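Long-range contacts in beta-galactosidase (Streptococcus pneumoniae, PDB 4CUA), which hydrolyses beta-galactosides, the part here being its carbohydrate-binding module, which probably binds galactose-containing glycans: residues V96-T107 with H120-V131; S15-D24 with A59-I70. All blocks are in the same frame, centred on the assembly; numbering follows the deposited sequence.

Interaction 1. Residues V96-T107 with H120-V131. With EDO (1,2-ethanediol), chain H; EDO (1,2-ethanediol), chain E.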
loop_
_atom_site.group_PDB
_atom_site.type_symbol
_atom_site.label_atom_id
_atom_site.label_comp_id
_atom_site.label_asym_id
_atom_site.label_seq_id
_atom_site.Cartn_x
_atom_site.Cartn_y
_atom_site.Cartn_z
ATOM N N VAL A 96 -5.752 8.745 3.125
ATOM C CA VAL A 96 -5.504 8.656 4.535
ATOM C C VAL A 96 -4.508 7.527 4.727
ATOM O O VAL A 96 -4.671 6.437 4.174
ATOM C CB VAL A 96 -6.745 8.275 5.332
ATOM C CG1 VAL A 96 -6.439 8.099 6.801
ATOM C CG2 VAL A 96 -7.793 9.356 5.116
ATOM N N ILE A 97 -3.474 7.766 5.517
ATOM C CA ILE A 97 -2.549 6.717 5.921
ATOM C C ILE A 97 -2.907 6.206 7.314
ATOM O O ILE A 97 -3.103 7.015 8.266
ATOM C CB ILE A 97 -1.073 7.204 5.878
ATOM C CG1 ILE A 97 -0.703 7.644 4.472
ATOM C CG2 ILE A 97 -0.124 6.148 6.395
ATOM C CD1 ILE A 97 0.595 8.385 4.329
ATOM N N GLU A 98 -3.010 4.898 7.454
ATOM C CA GLU A 98 -3.578 4.235 8.628
ATOM C C GLU A 98 -2.719 3.102 9.078
ATOM O O GLU A 98 -2.012 2.516 8.254
ATOM C CB GLU A 98 -4.987 3.702 8.258
ATOM C CG GLU A 98 -5.944 4.835 7.996
ATOM C CD GLU A 98 -7.282 4.413 7.394
ATOM O OE1 GLU A 98 -7.347 3.562 6.477
ATOM O OE2 GLU A 98 -8.287 4.975 7.845
ATOM N N TYR A 99 -2.805 2.733 10.361
ATOM C CA TYR A 99 -2.107 1.624 10.910
ATOM C C TYR A 99 -3.003 0.693 11.680
ATOM O O TYR A 99 -4.044 1.154 12.241
ATOM C CB TYR A 99 -0.900 2.077 11.802
ATOM C CG TYR A 99 -1.249 2.748 13.103
ATOM C CD1 TYR A 99 -1.637 4.083 13.138
ATOM C CD2 TYR A 99 -1.162 2.053 14.273
ATOM C CE1 TYR A 99 -2.003 4.726 14.364
ATOM C CE2 TYR A 99 -1.466 2.672 15.477
ATOM C CZ TYR A 99 -1.859 3.996 15.483
ATOM O OH TYR A 99 -2.236 4.623 16.695
ATOM N N TYR A 100 -2.637 -0.568 11.719
ATOM C CA TYR A 100 -3.472 -1.607 12.245
ATOM C C TYR A 100 -3.331 -1.620 13.782
ATOM O O TYR A 100 -2.228 -1.707 14.338
ATOM C CB TYR A 100 -3.129 -2.937 11.634
ATOM C CG TYR A 100 -3.998 -4.088 12.078
ATOM C CD1 TYR A 100 -5.208 -4.321 11.461
ATOM C CD2 TYR A 100 -3.689 -4.869 13.171
ATOM C CE1 TYR A 100 -6.026 -5.338 11.866
ATOM C CE2 TYR A 100 -4.500 -5.922 13.561
ATOM C CZ TYR A 100 -5.718 -6.122 12.936
ATOM O OH TYR A 100 -6.549 -7.174 13.365
ATOM N N VAL A 101 -4.496 -1.649 14.442
ATOM C CA VAL A 101 -4.599 -1.657 15.904
ATOM C C VAL A 101 -5.507 -2.749 16.421
ATOM O O VAL A 101 -5.727 -2.878 17.654
ATOM C CB VAL A 101 -5.122 -0.280 16.433
ATOM C CG1 VAL A 101 -4.203 0.841 16.058
ATOM C CG2 VAL A 101 -6.548 -0.003 15.952
ATOM N N GLY A 102 -6.013 -3.623 15.564
ATOM C CA GLY A 102 -6.874 -4.701 16.037
ATOM C C GLY A 102 -6.189 -5.585 17.048
ATOM O O GLY A 102 -4.995 -5.878 16.943
ATOM N N LYS A 103 -6.940 -6.047 18.040
ATOM C CA LYS A 103 -6.452 -7.067 18.938
ATOM C C LYS A 103 -6.311 -8.434 18.294
ATOM O O LYS A 103 -5.480 -9.230 18.700
ATOM C CB LYS A 103 -7.331 -7.133 20.189
ATOM C CG LYS A 103 -7.138 -5.918 21.082
ATOM C CD LYS A 103 -8.011 -6.050 22.333
ATOM C CE LYS A 103 -7.346 -5.473 23.567
ATOM N NZ LYS A 103 -7.972 -6.074 24.777
ATOM N N THR A 104 -7.063 -8.696 17.221
ATOM C CA THR A 104 -6.900 -9.947 16.519
ATOM C C THR A 104 -5.613 -9.866 15.681
ATOM O O THR A 104 -5.429 -8.917 14.950
ATOM C CB THR A 104 -8.131 -10.252 15.660
ATOM O OG1 THR A 104 -9.297 -10.328 16.500
ATOM C CG2 THR A 104 -7.939 -11.550 14.892
ATOM N N VAL A 105 -4.732 -10.808 15.856
ATOM C CA VAL A 105 -3.545 -10.924 15.043
ATOM C C VAL A 105 -4.000 -11.187 13.575
ATOM O O VAL A 105 -4.709 -12.145 13.321
ATOM C CB VAL A 105 -2.666 -12.053 15.573
ATOM C CG1 VAL A 105 -1.490 -12.275 14.647
ATOM C CG2 VAL A 105 -2.150 -11.691 16.985
ATOM N N PRO A 106 -3.612 -10.319 12.634
ATOM C CA PRO A 106 -4.022 -10.543 11.240
ATOM C C PRO A 106 -3.419 -11.761 10.648
ATOM O O PRO A 106 -2.322 -12.149 11.035
ATOM C CB PRO A 106 -3.546 -9.308 10.520
ATOM C CG PRO A 106 -2.593 -8.632 11.395
ATOM C CD PRO A 106 -2.694 -9.185 12.759
ATOM N N THR A 107 -4.152 -12.414 9.757
ATOM C CA THR A 107 -3.665 -13.525 8.942
ATOM C C THR A 107 -3.297 -12.934 7.573
ATOM O O THR A 107 -3.749 -11.851 7.224
ATOM C CB THR A 107 -4.814 -14.537 8.714
ATOM O OG1 THR A 107 -5.943 -13.871 8.145
ATOM C CG2 THR A 107 -5.227 -15.168 10.021
ATOM N N HIS A 120 -12.017 -10.669 6.551
ATOM C CA HIS A 120 -10.689 -10.370 7.071
ATOM C C HIS A 120 -10.763 -9.158 7.969
ATOM O O HIS A 120 -11.410 -8.186 7.650
ATOM C CB HIS A 120 -9.742 -10.133 5.885
ATOM C CG HIS A 120 -8.307 -10.187 6.273
ATOM N ND1 HIS A 120 -7.671 -9.118 6.837
ATOM C CD2 HIS A 120 -7.401 -11.188 6.244
ATOM C CE1 HIS A 120 -6.417 -9.434 7.099
ATOM N NE2 HIS A 120 -6.240 -10.696 6.780
ATOM N N VAL A 121 -9.927 -9.201 9.023
ATOM C CA VAL A 121 -9.823 -8.085 9.983
ATOM C C VAL A 121 -9.526 -6.764 9.328
ATOM O O VAL A 121 -9.915 -5.686 9.788
ATOM C CB VAL A 121 -8.822 -8.360 11.096
ATOM C CG1 VAL A 121 -9.342 -9.488 11.979
ATOM C CG2 VAL A 121 -7.408 -8.652 10.591
ATOM N N PHE A 122 -8.823 -6.797 8.209
ATOM C CA PHE A 122 -8.507 -5.551 7.558
ATOM C C PHE A 122 -9.723 -4.782 7.049
ATOM O O PHE A 122 -9.639 -3.598 6.853
ATOM C CB PHE A 122 -7.548 -5.731 6.365
ATOM C CG PHE A 122 -6.164 -6.151 6.722
ATOM C CD1 PHE A 122 -5.624 -6.026 8.006
ATOM C CD2 PHE A 122 -5.348 -6.669 5.720
ATOM C CE1 PHE A 122 -4.323 -6.432 8.297
ATOM C CE2 PHE A 122 -4.039 -7.045 6.000
ATOM C CZ PHE A 122 -3.531 -6.915 7.269
ATOM N N ASN A 123 -10.835 -5.480 6.813
ATOM C CA ASN A 123 -12.018 -4.827 6.306
ATOM C C ASN A 123 -12.819 -4.091 7.389
ATOM O O ASN A 123 -13.776 -3.391 7.021
ATOM C CB ASN A 123 -12.916 -5.843 5.646
ATOM C CG ASN A 123 -12.269 -6.427 4.399
ATOM O OD1 ASN A 123 -11.687 -5.685 3.607
ATOM N ND2 ASN A 123 -12.404 -7.734 4.225
ATOM N N ASP A 124 -12.500 -4.314 8.650
ATOM C CA ASP A 124 -13.210 -3.633 9.788
ATOM C C ASP A 124 -12.496 -2.338 10.107
ATOM O O ASP A 124 -11.337 -2.367 10.578
ATOM C CB ASP A 124 -13.258 -4.586 10.948
ATOM C CG ASP A 124 -14.067 -4.048 12.146
ATOM O OD1 ASP A 124 -14.477 -2.858 12.057
ATOM O OD2 ASP A 124 -14.161 -4.861 13.111
ATOM N N SER A 125 -13.159 -1.218 9.900
ATOM C CA SER A 125 -12.557 0.098 10.162
ATOM C C SER A 125 -12.191 0.277 11.649
ATOM O O SER A 125 -11.241 1.055 11.918
ATOM C CB SER A 125 -13.457 1.219 9.649
ATOM O OG SER A 125 -14.680 1.146 10.385
ATOM N N ALA A 126 -12.801 -0.454 12.589
ATOM C CA ALA A 126 -12.366 -0.397 13.998
ATOM C C ALA A 126 -10.942 -0.890 14.228
ATOM O O ALA A 126 -10.338 -0.688 15.290
ATOM C CB ALA A 126 -13.331 -1.128 14.921
ATOM N N ASN A 127 -10.381 -1.585 13.235
ATOM C CA ASN A 127 -9.060 -2.136 13.388
ATOM C C ASN A 127 -7.938 -1.222 12.873
ATOM O O ASN A 127 -6.780 -1.667 12.922
ATOM C CB ASN A 127 -9.017 -3.504 12.679
ATOM C CG ASN A 127 -9.788 -4.561 13.420
ATOM O OD1 ASN A 127 -9.901 -4.495 14.647
ATOM N ND2 ASN A 127 -10.297 -5.574 12.710
ATOM N N TRP A 128 -8.298 -0.039 12.419
ATOM C CA TRP A 128 -7.386 0.944 11.897
ATOM C C TRP A 128 -7.488 2.283 12.624
ATOM O O TRP A 128 -8.587 2.712 13.003
ATOM C CB TRP A 128 -7.678 1.207 10.446
ATOM C CG TRP A 128 -7.488 -0.035 9.610
ATOM C CD1 TRP A 128 -8.443 -0.888 9.208
ATOM C CD2 TRP A 128 -6.251 -0.532 9.074
ATOM N NE1 TRP A 128 -7.904 -1.951 8.508
ATOM C CE2 TRP A 128 -6.554 -1.708 8.376
ATOM C CE3 TRP A 128 -4.952 -0.093 9.120
ATOM C CZ2 TRP A 128 -5.571 -2.498 7.751
ATOM C CZ3 TRP A 128 -3.952 -0.861 8.466
ATOM C CH2 TRP A 128 -4.299 -2.034 7.782
ATOM N N LYS A 129 -6.333 2.937 12.795
ATOM C CA LYS A 129 -6.342 4.331 13.169
ATOM C C LYS A 129 -5.471 5.133 12.235
ATOM O O LYS A 129 -4.493 4.545 11.649
ATOM C CB LYS A 129 -5.778 4.530 14.583
ATOM C CG LYS A 129 -6.677 3.956 15.686
ATOM C CD LYS A 129 -6.215 4.479 17.035
ATOM C CE LYS A 129 -7.085 3.864 18.114
ATOM N NZ LYS A 129 -6.563 4.244 19.448
ATOM N N PRO A 130 -5.757 6.418 12.064
ATOM C CA PRO A 130 -4.915 7.240 11.222
ATOM C C PRO A 130 -3.582 7.580 11.859
ATOM O O PRO A 130 -3.508 7.701 13.059
ATOM C CB PRO A 130 -5.708 8.503 10.995
ATOM C CG PRO A 130 -6.512 8.628 12.275
ATOM C CD PRO A 130 -6.857 7.237 12.675
ATOM N N VAL A 131 -2.519 7.637 11.060
ATOM C CA VAL A 131 -1.252 8.089 11.565
ATOM C C VAL A 131 -1.398 9.556 12.072
ATOM O O VAL A 131 -2.244 10.317 11.640
ATOM C CB VAL A 131 -0.133 7.913 10.530
ATOM C CG1 VAL A 131 -0.017 6.423 10.247
ATOM C CG2 VAL A 131 -0.302 8.813 9.315
HETATM C C1 EDO H . -7.333 -12.621 11.061
HETATM O O1 EDO H . -8.431 -13.278 11.717
HETATM C C2 EDO H . -7.733 -12.460 9.576
HETATM O O2 EDO H . -9.003 -11.845 9.498
HETATM C C1 EDO E . -9.017 -3.683 3.216
HETATM O O1 EDO E . -9.677 -4.564 2.433
HETATM C C2 EDO E . -7.480 -3.888 2.891
HETATM O O2 EDO E . -6.851 -2.756 3.192
HETATM O O HOH W 1 -9.227 -7.082 15.831
#
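Y100 packs its CB and ring edge against the face of W128 where strand 96-100 pairs antiparallel with the short strand 128-130, at one margin of the beta-sandwich of this carbohydrate-binding module. Backbone bonds make the pairing: V131 N to I97 O, Y99 and K129 to each other through both N and O, and V101 N to N127 O, a nearly straight bond of 2.7 Å.

Aromatic contacts hold the face that carries Y100 and W128. Because CG of Y100 swings away from its own backbone N (chi1 -177°), CB lies over the six-membered ring of W128 and the ring edge turns to that face, planes at 83°. F122 in turn points its edge at the face of Y100 in an offset edge-to-face pair, its CE1 also 3.7 Å from P106 CB. R159 makes a cation-pi contact with W128, and W128 NE1 is anchored on F122 O. On the other face K129 CB lies 3.8 Å from Y99 CE1, and P130 O sits at the edge of the Y99 ring.

Polar bonds fix the loops. Y100 OH donates to T104 O (2.6 Å) while V121 CG2 touches the hydroxyl, and N127 ND2 donates to V121 O. Water 1 joins T104 N to N127 OD1. In the conformer given, E98 forms salt bridges with R159 and R161. The H120 ring is held from two sides: ND1 accepts from F122 N, and NE2 donates to T107 O at 2.8 Å, the oxygen lying in the ring plane while the nitrogen stands above the carbonyl plane.

Interaction 2. Residues S15-D24 with A59-I70. With EDO (1,2-ethanediol), chain E; EDO (1,2-ethanediol), chain G.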
loop_
_atom_site.group_PDB
_atom_site.type_symbol
_atom_site.label_atom_id
_atom_site.label_comp_id
_atom_site.label_asym_id
_atom_site.label_seq_id
_atom_site.Cartn_x
_atom_site.Cartn_y
_atom_site.Cartn_z
ATOM N N SER A 15 9.537 -16.195 0.934
ATOM C CA SER A 15 8.908 -15.743 2.173
ATOM C C SER A 15 7.525 -15.194 1.889
ATOM O O SER A 15 7.342 -14.396 1.013
ATOM C CB SER A 15 9.729 -14.650 2.830
ATOM O OG SER A 15 9.149 -14.260 4.068
ATOM N N GLU A 16 6.577 -15.603 2.698
ATOM C CA GLU A 16 5.229 -15.175 2.572
ATOM C C GLU A 16 5.086 -13.666 2.929
ATOM O O GLU A 16 4.277 -12.946 2.368
ATOM C CB GLU A 16 4.392 -16.004 3.543
ATOM C CG GLU A 16 2.922 -15.667 3.507
ATOM C CD GLU A 16 2.098 -16.418 4.548
ATOM O OE1 GLU A 16 2.617 -16.704 5.659
ATOM O OE2 GLU A 16 0.921 -16.721 4.240
ATOM N N LEU A 17 5.910 -13.220 3.854
ATOM C CA LEU A 17 5.874 -11.884 4.415
ATOM C C LEU A 17 7.225 -11.239 4.309
ATOM O O LEU A 17 8.283 -11.959 4.436
ATOM C CB LEU A 17 5.444 -11.970 5.900
ATOM C CG LEU A 17 4.096 -12.590 6.175
ATOM C CD1 LEU A 17 3.938 -13.039 7.624
ATOM C CD2 LEU A 17 2.989 -11.645 5.782
ATOM N N PRO A 18 7.300 -9.958 4.104
ATOM C CA PRO A 18 6.180 -9.000 4.060
ATOM C C PRO A 18 5.361 -9.205 2.800
ATOM O O PRO A 18 5.844 -9.682 1.765
ATOM C CB PRO A 18 6.824 -7.643 4.057
ATOM C CG PRO A 18 8.295 -7.848 3.996
ATOM C CD PRO A 18 8.597 -9.273 4.157
ATOM N N LEU A 19 4.074 -8.894 2.930
ATOM C CA LEU A 19 3.090 -9.115 1.868
ATOM C C LEU A 19 2.359 -7.820 1.658
ATOM O O LEU A 19 1.869 -7.210 2.606
ATOM C CB LEU A 19 2.047 -10.145 2.337
ATOM C CG LEU A 19 0.807 -10.453 1.520
ATOM C CD1 LEU A 19 1.219 -11.136 0.224
ATOM C CD2 LEU A 19 -0.049 -11.431 2.324
ATOM N N ALA A 20 2.294 -7.383 0.409
ATOM C CA ALA A 20 1.411 -6.279 0.015
ATOM C C ALA A 20 -0.006 -6.783 -0.104
ATOM O O ALA A 20 -0.292 -7.927 -0.518
ATOM C CB ALA A 20 1.866 -5.703 -1.325
ATOM N N PHE A 21 -0.959 -5.927 0.242
ATOM C CA PHE A 21 -2.376 -6.284 0.137
ATOM C C PHE A 21 -3.126 -5.025 -0.337
ATOM O O PHE A 21 -2.668 -3.896 -0.200
ATOM C CB PHE A 21 -2.914 -6.793 1.481
ATOM C CG PHE A 21 -2.841 -5.771 2.612
ATOM C CD1 PHE A 21 -3.858 -4.862 2.836
ATOM C CD2 PHE A 21 -1.740 -5.742 3.497
ATOM C CE1 PHE A 21 -3.806 -3.975 3.868
ATOM C CE2 PHE A 21 -1.690 -4.836 4.498
ATOM C CZ PHE A 21 -2.705 -3.927 4.676
ATOM N N ALA A 22 -4.316 -5.253 -0.932
ATOM C CA ALA A 22 -5.173 -4.187 -1.385
ATOM C C ALA A 22 -6.598 -4.542 -1.157
ATOM O O ALA A 22 -6.949 -5.721 -1.147
ATOM C CB ALA A 22 -4.967 -3.902 -2.840
ATOM N N SER A 23 -7.429 -3.529 -0.949
ATOM C CA SER A 23 -8.874 -3.812 -0.816
ATOM C C SER A 23 -9.447 -4.389 -2.127
ATOM O O SER A 23 -10.327 -5.252 -2.108
ATOM C CB SER A 23 -9.574 -2.512 -0.460
ATOM O OG SER A 23 -9.316 -1.489 -1.356
ATOM N N ASP A 24 -8.961 -3.920 -3.254
ATOM C CA ASP A 24 -9.373 -4.316 -4.579
ATOM C C ASP A 24 -8.285 -3.909 -5.553
ATOM O O ASP A 24 -7.475 -2.983 -5.306
ATOM C CB ASP A 24 -10.707 -3.662 -4.968
ATOM C CG ASP A 24 -11.315 -4.243 -6.166
ATOM O OD1 ASP A 24 -11.268 -5.460 -6.356
ATOM O OD2 ASP A 24 -11.909 -3.424 -6.979
ATOM N N ALA A 59 -9.785 2.809 -2.816
ATOM C CA ALA A 59 -9.152 1.533 -2.455
ATOM C C ALA A 59 -7.937 1.803 -1.584
ATOM O O ALA A 59 -7.407 2.892 -1.574
ATOM C CB ALA A 59 -8.709 0.773 -3.729
ATOM N N SER A 60 -7.511 0.791 -0.865
ATOM C CA SER A 60 -6.314 0.878 -0.023
ATOM C C SER A 60 -5.315 -0.146 -0.511
ATOM O O SER A 60 -5.632 -1.221 -1.021
ATOM C CB SER A 60 -6.655 0.629 1.432
ATOM O OG SER A 60 -7.371 -0.549 1.685
ATOM N N VAL A 61 -4.050 0.221 -0.305
ATOM C CA VAL A 61 -2.870 -0.619 -0.510
ATOM C C VAL A 61 -2.035 -0.575 0.758
ATOM O O VAL A 61 -1.797 0.530 1.277
ATOM C CB VAL A 61 -2.039 -0.051 -1.666
ATOM C CG1 VAL A 61 -0.692 -0.744 -1.774
ATOM C CG2 VAL A 61 -2.811 -0.200 -3.007
ATOM N N GLY A 62 -1.582 -1.709 1.230
ATOM C CA GLY A 62 -0.758 -1.710 2.401
ATOM C C GLY A 62 0.195 -2.846 2.430
ATOM O O GLY A 62 0.314 -3.600 1.440
ATOM N N VAL A 63 0.997 -2.891 3.509
ATOM C CA VAL A 63 1.983 -3.929 3.734
ATOM C C VAL A 63 1.733 -4.554 5.089
ATOM O O VAL A 63 1.593 -3.823 6.052
ATOM C CB VAL A 63 3.419 -3.361 3.619
ATOM C CG1 VAL A 63 4.424 -4.460 3.922
ATOM C CG2 VAL A 63 3.638 -2.769 2.222
ATOM N N LEU A 64 1.723 -5.863 5.121
ATOM C CA LEU A 64 1.646 -6.701 6.288
ATOM C C LEU A 64 3.068 -7.203 6.569
ATOM O O LEU A 64 3.636 -7.872 5.713
ATOM C CB LEU A 64 0.731 -7.896 6.065
ATOM C CG LEU A 64 0.612 -8.915 7.172
ATOM C CD1 LEU A 64 0.112 -8.217 8.464
ATOM C CD2 LEU A 64 -0.364 -10.012 6.736
ATOM N N PHE A 65 3.615 -6.850 7.707
ATOM C CA PHE A 65 5.058 -7.064 7.942
ATOM C C PHE A 65 5.441 -8.453 8.323
ATOM O O PHE A 65 4.676 -9.238 8.899
ATOM C CB PHE A 65 5.546 -6.103 9.007
ATOM C CG PHE A 65 5.366 -4.685 8.627
ATOM C CD1 PHE A 65 5.963 -4.132 7.497
ATOM C CD2 PHE A 65 4.514 -3.855 9.327
ATOM C CE1 PHE A 65 5.776 -2.843 7.127
ATOM C CE2 PHE A 65 4.291 -2.565 8.938
ATOM C CZ PHE A 65 4.900 -2.015 7.823
ATOM N N GLY A 66 6.712 -8.792 8.039
ATOM C CA GLY A 66 7.228 -10.076 8.469
ATOM C C GLY A 66 8.660 -9.872 8.979
ATOM O O GLY A 66 9.272 -8.896 8.731
ATOM N N ASP A 67 9.105 -10.850 9.746
ATOM C CA ASP A 67 10.539 -10.991 10.134
ATOM C C ASP A 67 10.876 -12.434 9.926
ATOM O O ASP A 67 10.295 -13.331 10.517
ATOM C CB ASP A 67 10.675 -10.565 11.574
ATOM C CG ASP A 67 12.103 -10.689 12.101
ATOM O OD1 ASP A 67 13.002 -11.076 11.317
ATOM O OD2 ASP A 67 12.259 -10.274 13.264
ATOM N N SER A 68 11.849 -12.696 9.076
ATOM C CA SER A 68 12.387 -14.039 8.918
ATOM C C SER A 68 11.365 -15.053 8.538
ATOM O O SER A 68 11.458 -16.234 8.863
ATOM C CB SER A 68 13.130 -14.467 10.196
ATOM O OG SER A 68 14.064 -13.430 10.574
ATOM N N GLY A 69 10.380 -14.580 7.742
ATOM C CA GLY A 69 9.367 -15.445 7.169
ATOM C C GLY A 69 8.078 -15.522 7.878
ATOM O O GLY A 69 7.140 -16.172 7.342
ATOM N N ILE A 70 7.997 -14.971 9.101
ATOM C CA ILE A 70 6.775 -15.017 9.859
ATOM C C ILE A 70 6.283 -13.632 10.254
ATOM O O ILE A 70 6.971 -12.641 10.174
ATOM C CB ILE A 70 6.861 -15.955 11.053
ATOM C CG1 ILE A 70 7.698 -15.305 12.102
ATOM C CG2 ILE A 70 7.302 -17.368 10.621
ATOM C CD1 ILE A 70 7.634 -16.068 13.397
HETATM C C1 EDO E . -9.017 -3.683 3.216
HETATM O O1 EDO E . -9.677 -4.564 2.433
HETATM C C2 EDO E . -7.480 -3.888 2.891
HETATM O O2 EDO E . -6.851 -2.756 3.192
HETATM C C1 EDO G . 5.171 -12.206 -0.825
HETATM O O1 EDO G . 4.515 -13.437 -0.572
HETATM C C2 EDO G . 5.099 -12.068 -2.331
HETATM O O2 EDO G . 3.889 -11.313 -2.668
HETATM O O HOH W 2 7.535 -17.390 4.964
HETATM O O HOH W 3 4.670 -17.221 7.574
HETATM O O HOH W 4 9.869 -12.081 6.602
#
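F21 lies across G62 where strand 19-22 pairs antiparallel with strand 59-64, within the beta-sandwich of a galactose-binding-like domain. Its CG is wedged between backbone N and carbonyl carbon (chi1 61°), a torsion that folds the ring over the neighbouring strand. From CB the chain reaches CG, 4.0 Å from G62 O; CD2 then meets both G62 O and G62 C, and CE2 comes to 3.4 Å from G62 C. At the tip CZ is 3.7 Å from G62 CA, which makes a CH-pi contact over the ring face. On the other branch, CE1 has O2 of a bound 1,2-ethanediol at the ring edge, an oxygen also hydrogen-bonded to S60 OG.

F21 N and O both bond to G62, and L19 pairs likewise with L64. S23 closes the end of the pairing twice: its N donates to S60 O, and its OG accepts from S60 N at 2.9 Å. At the other end the peptide bond before P18 is cis, P18 CA still lies close to L64 O, and L17 CD2 packs on L64 CD2 at 3.8 Å. Beyond it, waters link E16 and L17 to G69 in the type I' turn of D67 to I70.

Strand 59-64 is flanked on its other edge by strand 157-163, where A59 bonds to M162 and V61 to I160; W49 of strand 49-50 packs against A22 and V61, and L64 rests on L71 of strand 70-83.

How the interactions relate
Interaction 2 is a buried pairing closer to the centre of the chain, whereas interaction 1 lies farther out and is only partly buried, with loops and exposed residues among those that touch. Both are antiparallel pairings in the same curled sheet, joined through strand 157-163, which borders 94-100 and 58-67 alike. In interaction 1 aromatic rings and loop hydrogen bonds supplement a short pairing; in interaction 2 regular backbone bonds dominate, with small residues close to one ring. The two meet directly: F122 stacks on F21, P106 and T107 touch L64, and one 1,2-ethanediol bonds N123 of the first and S60 of the second.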